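Local coordinates for transcriptional regulator WhiB1 (Mycobacterium tuberculosis H37Rv, PDB 6ONO), which represses transcription in vitro, probably in response to redox state, and carries a [4Fe-4S] cluster that is stable to oxygen but very reactive to nitric oxide, at residues K6-E12 with V36-V42; P14-F18 with D32-C37; T43-L47 with W60-S64. All blocks are in the same frame, centred on the assembly; numbering follows the deposited sequence.

Contact 1 of 3, residues K6-E12 with V36-V42. With SF4 (iron/sulfur cluster), chain E.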
ATOM      1  N   LYS A   6      15.886   5.964   8.155  1.00 48.21           N
ATOM      2  CA  LYS A   6      16.943   5.709   7.187  1.00 45.20           C
ATOM      3  C   LYS A   6      16.432   5.139   5.866  1.00 47.13           C
ATOM      4  O   LYS A   6      17.241   4.713   5.036  1.00 47.81           O
ATOM      5  CB  LYS A   6      17.995   4.783   7.797  1.00 46.93           C
ATOM      6  CG  LYS A   6      18.810   5.448   8.915  1.00 53.58           C
ATOM      7  CD  LYS A   6      19.903   4.526   9.443  1.00 63.22           C
ATOM      8  CE  LYS A   6      19.378   3.532  10.474  1.00 68.70           C
ATOM      9  NZ  LYS A   6      18.939   4.189  11.740  1.00 73.96           N
ATOM     10  N   ALA A   7      15.117   5.106   5.663  1.00 42.73           N
ATOM     11  CA  ALA A   7      14.535   4.601   4.421  1.00 36.91           C
ATOM     12  C   ALA A   7      14.861   5.526   3.252  1.00 36.52           C
ATOM     13  O   ALA A   7      14.448   6.687   3.248  1.00 41.25           O
ATOM     14  CB  ALA A   7      13.022   4.475   4.583  1.00 31.27           C
ATOM     15  N   VAL A   8      15.576   5.013   2.243  1.00 33.48           N
ATOM     16  CA  VAL A   8      15.912   5.862   1.098  1.00 37.86           C
ATOM     17  C   VAL A   8      14.737   6.048   0.142  1.00 37.33           C
ATOM     18  O   VAL A   8      14.715   7.029  -0.615  1.00 35.38           O
ATOM     19  CB  VAL A   8      17.136   5.338   0.326  1.00 37.56           C
ATOM     20  CG1 VAL A   8      18.354   5.308   1.237  1.00 35.78           C
ATOM     21  CG2 VAL A   8      16.878   3.972  -0.258  1.00 31.99           C
ATOM     22  N   CYS A   9      13.742   5.157   0.168  1.00 31.62           N
ATOM     23  CA  CYS A   9      12.532   5.402  -0.610  1.00 28.30           C
ATOM     24  C   CYS A   9      11.807   6.668  -0.175  1.00 30.98           C
ATOM     25  O   CYS A   9      10.896   7.122  -0.878  1.00 29.66           O
ATOM     26  CB  CYS A   9      11.580   4.218  -0.498  1.00 23.40           C
ATOM     27  SG  CYS A   9      11.217   3.749   1.180  1.00 26.24           S
ATOM     28  N   ARG A  10      12.159   7.228   0.982  1.00 43.06           N
ATOM     29  CA  ARG A  10      11.600   8.512   1.368  1.00 40.35           C
ATOM     30  C   ARG A  10      11.929   9.601   0.360  1.00 43.56           C
ATOM     31  O   ARG A  10      11.291  10.657   0.384  1.00 45.78           O
ATOM     32  CB  ARG A  10      12.084   8.895   2.761  1.00 40.88           C
ATOM     33  CG  ARG A  10      11.361   8.131   3.845  1.00 42.01           C
ATOM     34  CD  ARG A  10      12.095   8.204   5.169  1.00 56.31           C
ATOM     35  NE  ARG A  10      12.071   9.549   5.733  1.00 57.07           N
ATOM     36  CZ  ARG A  10      11.060  10.041   6.443  1.00 58.86           C
ATOM     37  NH1 ARG A  10      11.125  11.276   6.919  1.00 65.68           N
ATOM     38  NH2 ARG A  10       9.983   9.303   6.671  1.00 61.50           N
ATOM     39  N   ASP A  11      12.912   9.381  -0.520  1.00 41.44           N
ATOM     40  CA  ASP A  11      13.262  10.375  -1.529  1.00 44.90           C
ATOM     41  C   ASP A  11      12.799   9.972  -2.926  1.00 41.05           C
ATOM     42  O   ASP A  11      13.284  10.525  -3.916  1.00 49.49           O
ATOM     43  CB  ASP A  11      14.771  10.631  -1.526  1.00 52.04           C
ATOM     44  CG  ASP A  11      15.253  11.274  -0.239  1.00 64.83           C
ATOM     45  OD1 ASP A  11      14.706  12.328   0.152  1.00 60.76           O
ATOM     46  OD2 ASP A  11      16.185  10.722   0.384  1.00 70.43           O
ATOM     47  N   GLU A  12      11.853   9.045  -3.024  1.00 43.65           N
ATOM     48  CA  GLU A  12      11.373   8.523  -4.296  1.00 37.60           C
ATOM     49  C   GLU A  12       9.866   8.735  -4.415  1.00 39.98           C
ATOM     50  O   GLU A  12       9.179   9.064  -3.444  1.00 37.29           O
ATOM     51  CB  GLU A  12      11.698   7.026  -4.422  1.00 39.32           C
ATOM     52  CG  GLU A  12      13.143   6.665  -4.107  1.00 45.20           C
ATOM     53  CD  GLU A  12      14.091   6.967  -5.254  1.00 49.50           C
ATOM     54  OE1 GLU A  12      13.647   6.912  -6.423  1.00 43.76           O
ATOM     55  OE2 GLU A  12      15.281   7.251  -4.988  1.00 55.49           O
ATOM     56  N   VAL A  36      16.131   0.511  -5.698  1.00 22.26           N
ATOM     57  CA  VAL A  36      16.151   1.406  -4.545  1.00 29.01           C
ATOM     58  C   VAL A  36      16.445   0.617  -3.280  1.00 23.53           C
ATOM     59  O   VAL A  36      17.322   0.980  -2.484  1.00 28.04           O
ATOM     60  CB  VAL A  36      14.821   2.176  -4.427  1.00 29.50           C
ATOM     61  CG1 VAL A  36      14.861   3.117  -3.221  1.00 32.05           C
ATOM     62  CG2 VAL A  36      14.517   2.941  -5.713  1.00 22.07           C
ATOM     63  N   CYS A  37      15.718  -0.484  -3.077  1.00 23.48           N
ATOM     64  CA  CYS A  37      15.953  -1.279  -1.869  1.00 24.04           C
ATOM     65  C   CYS A  37      17.403  -1.750  -1.765  1.00 28.24           C
ATOM     66  O   CYS A  37      17.939  -1.895  -0.657  1.00 30.86           O
ATOM     67  CB  CYS A  37      15.009  -2.474  -1.840  1.00 21.28           C
ATOM     68  SG  CYS A  37      13.276  -2.013  -1.755  1.00 20.34           S
ATOM     69  N   ASN A  38      18.044  -2.011  -2.902  1.00 35.00           N
ATOM     70  CA  ASN A  38      19.401  -2.543  -2.923  1.00 37.40           C
ATOM     71  C   ASN A  38      20.431  -1.528  -2.449  1.00 38.60           C
ATOM     72  O   ASN A  38      21.544  -1.915  -2.078  1.00 42.51           O
ATOM     73  CB  ASN A  38      19.725  -3.025  -4.339  1.00 34.86           C
ATOM     74  CG  ASN A  38      19.113  -4.387  -4.642  1.00 46.29           C
ATOM     75  OD1 ASN A  38      18.372  -4.933  -3.823  1.00 55.37           O
ATOM     76  ND2 ASN A  38      19.374  -4.914  -5.839  1.00 42.70           N
ATOM     77  N   ARG A  39      20.093  -0.240  -2.458  1.00 29.96           N
ATOM     78  CA  ARG A  39      20.961   0.784  -1.899  1.00 36.38           C
ATOM     79  C   ARG A  39      20.370   1.360  -0.616  1.00 36.84           C
ATOM     80  O   ARG A  39      20.615   2.519  -0.275  1.00 45.40           O
ATOM     81  CB  ARG A  39      21.236   1.890  -2.916  1.00 34.48           C
ATOM     82  CG  ARG A  39      20.024   2.585  -3.475  1.00 37.80           C
ATOM     83  CD  ARG A  39      20.458   3.769  -4.328  1.00 40.79           C
ATOM     84  NE  ARG A  39      19.389   4.290  -5.178  1.00 37.85           N
ATOM     85  CZ  ARG A  39      18.434   5.114  -4.764  1.00 37.11           C
ATOM     86  NH1 ARG A  39      18.397   5.514  -3.501  1.00 46.79           N
ATOM     87  NH2 ARG A  39      17.512   5.536  -5.618  1.00 46.65           N
ATOM     88  N   CYS A  40      19.603   0.549   0.108  1.00 34.25           N
ATOM     89  CA  CYS A  40      18.955   0.965   1.335  1.00 34.44           C
ATOM     90  C   CYS A  40      19.641   0.327   2.531  1.00 36.77           C
ATOM     91  O   CYS A  40      19.898  -0.886   2.511  1.00 38.66           O
ATOM     92  CB  CYS A  40      17.477   0.572   1.316  1.00 29.82           C
ATOM     93  SG  CYS A  40      16.525   1.130   2.765  1.00 34.90           S
ATOM     94  N   PRO A  41      19.946   1.091   3.587  1.00 41.21           N
ATOM     95  CA  PRO A  41      20.645   0.497   4.738  1.00 40.09           C
ATOM     96  C   PRO A  41      19.750  -0.324   5.652  1.00 43.15           C
ATOM     97  O   PRO A  41      20.281  -1.106   6.452  1.00 43.28           O
ATOM     98  CB  PRO A  41      21.212   1.719   5.470  1.00 44.17           C
ATOM     99  CG  PRO A  41      20.257   2.806   5.146  1.00 44.91           C
ATOM    100  CD  PRO A  41      19.776   2.547   3.738  1.00 39.17           C
ATOM    101  N   VAL A  42      18.424  -0.205   5.549  1.00 33.94           N
ATOM    102  CA  VAL A  42      17.531  -0.882   6.486  1.00 33.57           C
ATOM    103  C   VAL A  42      16.673  -1.925   5.776  1.00 30.02           C
ATOM    104  O   VAL A  42      15.530  -2.184   6.171  1.00 28.84           O
ATOM    105  CB  VAL A  42      16.660   0.136   7.246  1.00 34.47           C
ATOM    106  CG1 VAL A  42      17.520   0.925   8.232  1.00 39.00           C
ATOM    107  CG2 VAL A  42      15.956   1.087   6.281  1.00 32.28           C
TER
HETATM  108 FE1  SF4 E 101      12.150   1.615   1.268  1.00 25.40          FE
HETATM  109 FE2  SF4 E 101      13.073  -0.625   0.031  1.00 21.46          FE
HETATM  110 FE3  SF4 E 101      12.160  -0.768   2.613  1.00 23.82          FE
HETATM  111 FE4  SF4 E 101      14.495   0.524   2.077  1.00 27.11          FE
HETATM  112  S1  SF4 E 101      14.074  -1.678   1.769  1.00 26.48           S
HETATM  113  S2  SF4 E 101      12.823   1.247   3.419  1.00 25.45           S
HETATM  114  S3  SF4 E 101      14.040   1.412   0.024  1.00 25.14           S
HETATM  115  S4  SF4 E 101      10.927  -0.234   0.765  1.00 22.92           S

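Contact 2 of 3, residues P14-F18 with D32-C37. With SF4 (iron/sulfur cluster), chain E.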
ATOM      1  N   PRO A  14       6.463   7.424  -4.169  1.00 28.93           N
ATOM      2  CA  PRO A  14       5.948   6.256  -3.430  1.00 26.12           C
ATOM      3  C   PRO A  14       5.301   5.210  -4.321  1.00 24.65           C
ATOM      4  O   PRO A  14       5.390   4.009  -4.021  1.00 22.53           O
ATOM      5  CB  PRO A  14       4.935   6.875  -2.454  1.00 27.64           C
ATOM      6  CG  PRO A  14       5.331   8.300  -2.337  1.00 33.69           C
ATOM      7  CD  PRO A  14       5.916   8.693  -3.659  1.00 32.85           C
ATOM      8  N   GLU A  15       4.685   5.625  -5.432  1.00 21.92           N
ATOM      9  CA  GLU A  15       4.007   4.680  -6.313  1.00 21.99           C
ATOM     10  C   GLU A  15       4.966   3.745  -7.015  1.00 23.33           C
ATOM     11  O   GLU A  15       4.520   2.740  -7.582  1.00 19.49           O
ATOM     12  CB  GLU A  15       3.153   5.421  -7.347  1.00 23.21           C
ATOM     13  CG  GLU A  15       1.781   5.774  -6.804  1.00 24.56           C
ATOM     14  CD  GLU A  15       0.909   4.547  -6.578  1.00 29.30           C
ATOM     15  OE1 GLU A  15       0.266   4.095  -7.556  1.00 27.40           O
ATOM     16  OE2 GLU A  15       0.878   4.021  -5.437  1.00 25.95           O
ATOM     17  N   LEU A  16       6.259   4.069  -7.019  1.00 22.59           N
ATOM     18  CA  LEU A  16       7.235   3.140  -7.568  1.00 22.31           C
ATOM     19  C   LEU A  16       7.172   1.809  -6.845  1.00 20.12           C
ATOM     20  O   LEU A  16       7.414   0.755  -7.447  1.00 21.33           O
ATOM     21  CB  LEU A  16       8.641   3.732  -7.469  1.00 24.43           C
ATOM     22  CG  LEU A  16       9.816   2.837  -7.859  1.00 26.26           C
ATOM     23  CD1 LEU A  16       9.757   2.500  -9.347  1.00 27.88           C
ATOM     24  CD2 LEU A  16      11.125   3.515  -7.489  1.00 25.48           C
ATOM     25  N   PHE A  17       6.805   1.825  -5.570  1.00 19.35           N
ATOM     26  CA  PHE A  17       6.824   0.598  -4.791  1.00 18.10           C
ATOM     27  C   PHE A  17       5.511  -0.146  -4.867  1.00 19.70           C
ATOM     28  O   PHE A  17       5.362  -1.179  -4.216  1.00 19.09           O
ATOM     29  CB  PHE A  17       7.216   0.917  -3.352  1.00 19.11           C
ATOM     30  CG  PHE A  17       8.604   1.440  -3.262  1.00 18.29           C
ATOM     31  CD1 PHE A  17       8.854   2.791  -3.442  1.00 22.17           C
ATOM     32  CD2 PHE A  17       9.665   0.573  -3.140  1.00 18.37           C
ATOM     33  CE1 PHE A  17      10.131   3.267  -3.421  1.00 21.61           C
ATOM     34  CE2 PHE A  17      10.954   1.042  -3.113  1.00 20.58           C
ATOM     35  CZ  PHE A  17      11.191   2.386  -3.263  1.00 21.77           C
ATOM     36  N   PHE A  18       4.578   0.319  -5.698  1.00 15.84           N
ATOM     37  CA  PHE A  18       3.286  -0.338  -5.873  1.00 16.43           C
ATOM     38  C   PHE A  18       2.992  -0.497  -7.360  1.00 17.36           C
ATOM     39  O   PHE A  18       2.104   0.166  -7.908  1.00 18.83           O
ATOM     40  CB  PHE A  18       2.198   0.442  -5.135  1.00 17.46           C
ATOM     41  CG  PHE A  18       2.319   0.314  -3.653  1.00 17.03           C
ATOM     42  CD1 PHE A  18       3.178   1.143  -2.936  1.00 16.93           C
ATOM     43  CD2 PHE A  18       1.660  -0.710  -2.984  1.00 17.11           C
ATOM     44  CE1 PHE A  18       3.332   0.987  -1.563  1.00 17.01           C
ATOM     45  CE2 PHE A  18       1.823  -0.887  -1.625  1.00 17.06           C
ATOM     46  CZ  PHE A  18       2.656  -0.034  -0.910  1.00 17.03           C
ATOM     47  N   ASP A  32      12.859  -1.701 -10.866  1.00 19.05           N
ATOM     48  CA  ASP A  32      13.200  -0.321 -10.517  1.00 19.47           C
ATOM     49  C   ASP A  32      13.036  -0.063  -9.014  1.00 19.11           C
ATOM     50  O   ASP A  32      13.867   0.624  -8.403  1.00 19.72           O
ATOM     51  CB  ASP A  32      12.336   0.654 -11.324  1.00 20.34           C
ATOM     52  CG  ASP A  32      12.692   0.685 -12.808  1.00 22.28           C
ATOM     53  OD1 ASP A  32      13.803   0.277 -13.182  1.00 23.53           O
ATOM     54  OD2 ASP A  32      11.862   1.165 -13.606  1.00 26.42           O
ATOM     55  N   ALA A  33      11.964  -0.591  -8.405  1.00 16.99           N
ATOM     56  CA  ALA A  33      11.811  -0.482  -6.951  1.00 16.97           C
ATOM     57  C   ALA A  33      12.907  -1.250  -6.199  1.00 17.66           C
ATOM     58  O   ALA A  33      13.486  -0.754  -5.210  1.00 17.16           O
ATOM     59  CB  ALA A  33      10.429  -0.978  -6.533  1.00 15.52           C
ATOM     60  N   LYS A  34      13.181  -2.485  -6.628  1.00 18.88           N
ATOM     61  CA  LYS A  34      14.213  -3.283  -5.981  1.00 20.33           C
ATOM     62  C   LYS A  34      15.575  -2.603  -6.050  1.00 23.71           C
ATOM     63  O   LYS A  34      16.385  -2.766  -5.138  1.00 23.25           O
ATOM     64  CB  LYS A  34      14.294  -4.664  -6.619  1.00 19.05           C
ATOM     65  CG  LYS A  34      13.178  -5.609  -6.251  1.00 18.32           C
ATOM     66  CD  LYS A  34      13.397  -6.960  -6.939  1.00 19.15           C
ATOM     67  CE  LYS A  34      12.368  -7.965  -6.479  1.00 21.21           C
ATOM     68  NZ  LYS A  34      12.651  -9.324  -6.987  1.00 24.02           N
ATOM     69  N   LEU A  35      15.855  -1.870  -7.131  1.00 21.38           N
ATOM     70  CA  LEU A  35      17.113  -1.133  -7.213  1.00 26.19           C
ATOM     71  C   LEU A  35      17.240  -0.119  -6.087  1.00 29.82           C
ATOM     72  O   LEU A  35      18.344   0.119  -5.581  1.00 31.79           O
ATOM     73  CB  LEU A  35      17.238  -0.430  -8.560  1.00 26.37           C
ATOM     74  CG  LEU A  35      17.594  -1.343  -9.732  1.00 25.66           C
ATOM     75  CD1 LEU A  35      17.691  -0.533 -11.008  1.00 26.66           C
ATOM     76  CD2 LEU A  35      18.879  -2.072  -9.459  1.00 26.42           C
ATOM     77  N   VAL A  36      16.131   0.511  -5.698  1.00 22.26           N
ATOM     78  CA  VAL A  36      16.151   1.406  -4.545  1.00 29.01           C
ATOM     79  C   VAL A  36      16.445   0.617  -3.280  1.00 23.53           C
ATOM     80  O   VAL A  36      17.322   0.980  -2.484  1.00 28.04           O
ATOM     81  CB  VAL A  36      14.821   2.176  -4.427  1.00 29.50           C
ATOM     82  CG1 VAL A  36      14.861   3.117  -3.221  1.00 32.05           C
ATOM     83  CG2 VAL A  36      14.517   2.941  -5.713  1.00 22.07           C
ATOM     84  N   CYS A  37      15.718  -0.484  -3.077  1.00 23.48           N
ATOM     85  CA  CYS A  37      15.953  -1.279  -1.869  1.00 24.04           C
ATOM     86  C   CYS A  37      17.403  -1.750  -1.765  1.00 28.24           C
ATOM     87  O   CYS A  37      17.939  -1.895  -0.657  1.00 30.86           O
ATOM     88  CB  CYS A  37      15.009  -2.474  -1.840  1.00 21.28           C
ATOM     89  SG  CYS A  37      13.276  -2.013  -1.755  1.00 20.34           S
TER
HETATM   90 FE1  SF4 E 101      12.150   1.615   1.268  1.00 25.40          FE
HETATM   91 FE2  SF4 E 101      13.073  -0.625   0.031  1.00 21.46          FE
HETATM   92 FE3  SF4 E 101      12.160  -0.768   2.613  1.00 23.82          FE
HETATM   93 FE4  SF4 E 101      14.495   0.524   2.077  1.00 27.11          FE
HETATM   94  S1  SF4 E 101      14.074  -1.678   1.769  1.00 26.48           S
HETATM   95  S2  SF4 E 101      12.823   1.247   3.419  1.00 25.45           S
HETATM   96  S3  SF4 E 101      14.040   1.412   0.024  1.00 25.14           S
HETATM   97  S4  SF4 E 101      10.927  -0.234   0.765  1.00 22.92           S

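Contact 3 of 3, residues T43-L47 with W60-S64. With SF4 (iron/sulfur cluster), chain E.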
ATOM      1  N   THR A  43      17.244  -2.567   4.754  1.00 36.27           N
ATOM      2  CA  THR A  43      16.481  -3.514   3.953  1.00 30.81           C
ATOM      3  C   THR A  43      16.010  -4.701   4.777  1.00 37.54           C
ATOM      4  O   THR A  43      14.856  -5.125   4.656  1.00 29.76           O
ATOM      5  CB  THR A  43      17.313  -3.998   2.773  1.00 37.46           C
ATOM      6  OG1 THR A  43      17.837  -2.868   2.066  1.00 39.44           O
ATOM      7  CG2 THR A  43      16.441  -4.791   1.838  1.00 29.60           C
ATOM      8  N   THR A  44      16.886  -5.266   5.614  1.00 29.83           N
ATOM      9  CA  THR A  44      16.458  -6.399   6.426  1.00 33.92           C
ATOM     10  C   THR A  44      15.384  -5.973   7.419  1.00 30.96           C
ATOM     11  O   THR A  44      14.426  -6.712   7.664  1.00 30.98           O
ATOM     12  CB  THR A  44      17.655  -7.055   7.134  1.00 34.12           C
ATOM     13  OG1 THR A  44      18.399  -6.073   7.859  1.00 41.32           O
ATOM     14  CG2 THR A  44      18.564  -7.689   6.125  1.00 34.16           C
ATOM     15  N   GLU A  45      15.523  -4.780   8.000  1.00 36.28           N
ATOM     16  CA  GLU A  45      14.502  -4.280   8.917  1.00 36.73           C
ATOM     17  C   GLU A  45      13.183  -4.039   8.194  1.00 36.62           C
ATOM     18  O   GLU A  45      12.109  -4.385   8.706  1.00 36.94           O
ATOM     19  CB  GLU A  45      14.971  -2.985   9.577  1.00 39.37           C
ATOM     20  CG  GLU A  45      16.148  -3.110  10.537  1.00 48.19           C
ATOM     21  CD  GLU A  45      17.469  -3.344   9.834  1.00 48.98           C
ATOM     22  OE1 GLU A  45      17.511  -3.263   8.588  1.00 45.15           O
ATOM     23  OE2 GLU A  45      18.476  -3.583  10.533  1.00 54.95           O
ATOM     24  N   CYS A  46      13.240  -3.442   7.002  1.00 28.59           N
ATOM     25  CA  CYS A  46      12.024  -3.223   6.225  1.00 24.94           C
ATOM     26  C   CYS A  46      11.335  -4.544   5.899  1.00 23.53           C
ATOM     27  O   CYS A  46      10.124  -4.694   6.103  1.00 22.66           O
ATOM     28  CB  CYS A  46      12.351  -2.455   4.945  1.00 23.81           C
ATOM     29  SG  CYS A  46      10.906  -2.044   3.961  1.00 21.70           S
ATOM     30  N   LEU A  47      12.092  -5.509   5.362  1.00 23.83           N
ATOM     31  CA  LEU A  47      11.503  -6.799   5.024  1.00 21.98           C
ATOM     32  C   LEU A  47      10.922  -7.469   6.255  1.00 23.71           C
ATOM     33  O   LEU A  47       9.816  -8.017   6.207  1.00 23.20           O
ATOM     34  CB  LEU A  47      12.546  -7.720   4.377  1.00 22.21           C
ATOM     35  CG  LEU A  47      12.007  -9.124   4.075  1.00 22.12           C
ATOM     36  CD1 LEU A  47      10.862  -9.079   3.064  1.00 20.11           C
ATOM     37  CD2 LEU A  47      13.123 -10.018   3.570  1.00 23.03           C
ATOM     38  N   TRP A  60       8.594  -4.312  -0.599  1.00 14.76           N
ATOM     39  CA  TRP A  60       9.192  -3.997   0.691  1.00 15.76           C
ATOM     40  C   TRP A  60      10.464  -4.808   0.821  1.00 18.16           C
ATOM     41  O   TRP A  60      10.505  -5.968   0.401  1.00 16.22           O
ATOM     42  CB  TRP A  60       8.282  -4.353   1.875  1.00 16.54           C
ATOM     43  CG  TRP A  60       6.918  -3.708   1.868  1.00 16.43           C
ATOM     44  CD1 TRP A  60       5.941  -3.852   0.921  1.00 18.45           C
ATOM     45  CD2 TRP A  60       6.372  -2.854   2.877  1.00 17.56           C
ATOM     46  NE1 TRP A  60       4.826  -3.129   1.273  1.00 16.37           N
ATOM     47  CE2 TRP A  60       5.064  -2.503   2.467  1.00 21.45           C
ATOM     48  CE3 TRP A  60       6.862  -2.343   4.085  1.00 19.10           C
ATOM     49  CZ2 TRP A  60       4.238  -1.665   3.223  1.00 18.70           C
ATOM     50  CZ3 TRP A  60       6.043  -1.515   4.838  1.00 20.40           C
ATOM     51  CH2 TRP A  60       4.744  -1.187   4.404  1.00 20.13           C
ATOM     52  N   GLY A  61      11.496  -4.192   1.398  1.00 19.42           N
ATOM     53  CA  GLY A  61      12.717  -4.891   1.758  1.00 20.20           C
ATOM     54  C   GLY A  61      13.374  -5.649   0.621  1.00 21.39           C
ATOM     55  O   GLY A  61      13.980  -6.701   0.838  1.00 21.24           O
ATOM     56  N   GLY A  62      13.259  -5.128  -0.596  1.00 16.88           N
ATOM     57  CA  GLY A  62      13.835  -5.783  -1.755  1.00 16.78           C
ATOM     58  C   GLY A  62      13.081  -6.988  -2.270  1.00 16.30           C
ATOM     59  O   GLY A  62      13.634  -7.718  -3.098  1.00 16.80           O
HETATM   60  N   MSE A  63      11.855  -7.234  -1.797  1.00 17.21           N
HETATM   61  CA  MSE A  63      11.017  -8.339  -2.289  1.00 18.67           C
HETATM   62  C   MSE A  63       9.674  -7.821  -2.831  1.00 18.70           C
HETATM   63  O   MSE A  63       9.069  -6.922  -2.239  1.00 16.85           O
HETATM   64  CB  MSE A  63      10.724  -9.367  -1.181  1.00 18.28           C
HETATM   65  CG  MSE A  63      11.929  -9.988  -0.495  1.00 24.01           C
HETATM   66 SE   MSE A  63      11.406 -11.707   0.285  0.54 22.71          SE
HETATM   67  CE  MSE A  63      11.385 -12.780  -1.321  1.00 30.67           C
ATOM     68  N   SER A  64       9.196  -8.419  -3.922  1.00 15.94           N
ATOM     69  CA  SER A  64       7.890  -8.089  -4.464  1.00 15.88           C
ATOM     70  C   SER A  64       6.802  -8.764  -3.642  1.00 16.44           C
ATOM     71  O   SER A  64       7.064  -9.642  -2.813  1.00 17.13           O
ATOM     72  CB  SER A  64       7.773  -8.525  -5.927  1.00 16.52           C
ATOM     73  OG  SER A  64       7.643  -9.928  -6.016  1.00 18.19           O
TER
HETATM   74 FE1  SF4 E 101      12.150   1.615   1.268  1.00 25.40          FE
HETATM   75 FE2  SF4 E 101      13.073  -0.625   0.031  1.00 21.46          FE
HETATM   76 FE3  SF4 E 101      12.160  -0.768   2.613  1.00 23.82          FE
HETATM   77 FE4  SF4 E 101      14.495   0.524   2.077  1.00 27.11          FE
HETATM   78  S1  SF4 E 101      14.074  -1.678   1.769  1.00 26.48           S
HETATM   79  S2  SF4 E 101      12.823   1.247   3.419  1.00 25.45           S
HETATM   80  S3  SF4 E 101      14.040   1.412   0.024  1.00 25.14           S
HETATM   81  S4  SF4 E 101      10.927  -0.234   0.765  1.00 22.92           S

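Contact 1 of 3, residues K6-E12 with V36-V42
Val8 is the bump that segment 6-12 offers, and the hollow it enters is formed by Val36, Cys40 and Pro41, where helix 27-38 ends and the chain turns away. The two methyls of Val8 divide the work. CG2 goes deepest, 3.7 Å from Val36 CG1 and 3.8 Å from Cys40 CB, while CG1 meets the ring of Pro41 at its CD, 4.0 Å away. The side chains of Val8 and Val36 run antiparallel, flank to flank. Val36 CG1 is anti to the backbone N (chi1 -180°), and from there the methyl touches both Val8 CG2 and the cluster sulfide S3, the latter at 3.8 Å. Val8 CG2 touches S3 too, so the three make a close triangle.

The wedge of valines flanks the cluster site of the WhiB family. Cys37 and Cys40 form a C-x-x-C pair that binds the irons FE2 and FE4, and Cys9, distant in sequence, binds iron FE1 through its SG at 2.3 Å. Ala7 lines the same pocket, its CB 3.4 Å from sulfide S2.

At Lys6, the carbonyl O lies 3.6 Å from Pro41 CG. Lys6 CB and CE both lie against Val42 CG1, and the bends at chi3 and chi4 then turn NZ outward. At Glu12, Arg39 is stretched out, so its guanidinium comes back over the helix end, one face over the CA of Val36. Its NH2 gives Glu12 OE2 a nearly straight hydrogen bond (2.9 Å, 170°) within a salt bridge. The acceptor lies in the guanidinium plane, yet the donor comes from above the carboxylate, 51° out of its plane. Glu12 CD and OE1 also touch Val36 CG2.

Contact 2 of 3, residues P14-F18 with D32-C37
Phe17 and Ala33 mark the closest approach of the two backbones, their CA atoms 5.5 Å apart, where the short 3-10 segment 14-17 lies against one side of helix 27-38. Phe17 N bonds to Pro14 O within that turn, and the helix supplies its own bonds, such as Cys37 N to Ala33 O. Across the contact the joining is by van der Waals packing, mostly of side chains. The arrangement belongs to the strand-free, helical WhiB fold, in which the loop before the cluster-bearing helix packs back on it beside the [4Fe-4S] site.

Ala33 supplies the shallow spot. Its CB lies 3.6 Å from the carbonyl O of Leu16 and 3.8 Å from Phe17 CD2, so the turn settles on a small residue. Leu16 lies on the same face, its two methyls parting to Asp32 and Val36: chi1 of 174° swings CG away from its own amide nitrogen, CD1 reaches the Asp32 CB at 3.7 Å and CD2 meets Val36 CG2 at 3.9 Å. Asp32 contributes the aliphatic base of its side chain at a more exposed border.

Phe17 works on the inner side, its ring reaching toward the cluster, where it also packs on Cys9. Val59 holds the same residue by backbone hydrogen bonding. A ring-bearing polar side chain of another protein chain meets the Phe17 ring, and the carboxylate of Glu15 pairs with a basic side chain of that chain, so the turn takes part in the assembly interface as well.

Toward Val36 and Cys37 the ring presents its edge. CZ lies 3.7 Å from Val36 CG1, a methyl close to the ring plane, and the cluster ligand Cys37 makes a sulfur-aromatic contact at the edge, SG 5.4 Å from the Phe17 ring centroid and 81° off the ring normal.

Contact 3 of 3, residues T43-L47 with W60-S64
The pocket of the [4Fe-4S] cluster is bounded in part by the first turn of helix 43-53 and a tight loop, with Gly61 pressed against Thr43, Cys46 and Leu47. The CA atoms of Gly61 and Leu47 are only 4.0 Å apart, and Gly61 CA lies 3.7 Å from Leu47 N. So near an approach depends on a residue without a side chain. The same Gly61 CA comes within 3.5 Å of the cluster sulfide S1.

Cys46 is the ligand of iron FE3, its SG 2.2 Å from the metal. The trans chi1, -176°, throws SG off the helix toward the loop, where it also lies 3.4 Å from Gly61 N. Near the same thiolate stands the indole of Trp60, in a sulfur-aromatic contact that is oblique, SG lying 71° off the normal of the six-membered ring.

The loop is the tryptophan-glycine-glycine turn of the WhiB family, a type I' beta turn from Trp60 to Met63. The positive phi angles of Gly61 and Gly62 suit this turn, and reciprocal backbone hydrogen bonds between Trp60 and Met63 fasten its ends. Trp60 NE1 is engaged by Ser57 O, which helps fix the indole, and the ring also packs on an apolar side chain of another protein chain.

Thr43 turns its methyl to the loop, CG2 3.3 Å from Gly61 O, whereas its hydroxyl bonds back to the carbonyls of Cys37 and Cys40. On the outer side Leu47 fits against Met63, present as selenomethionine: Leu47 CD1 lies 3.8 Å from Met63 CG and 3.9 Å from its SE. Arg68 of helix 65-71 packs on both of these residues and on Trp60.

All three contacts enclose one [4Fe-4S] cluster. Contact 2 is the most buried and is apolar, whereas contacts 1 and 3 are partly buried; contact 1 alone carries a salt bridge, at its exposed edge. Contacts 1 and 2 share helix 27-38, including Val36 and Cys37, and contact 2 is nested within the loop that contact 1 closes; Cys9 CB meets Phe17 CZ at 3.3 Å between them. Contact 3 follows later in the chain on helix 43-53, where glycine backbone replaces the valine and phenylalanine packing. It touches the other two through the shared Cys37, whose SG packs 3.3 Å from Gly62 N.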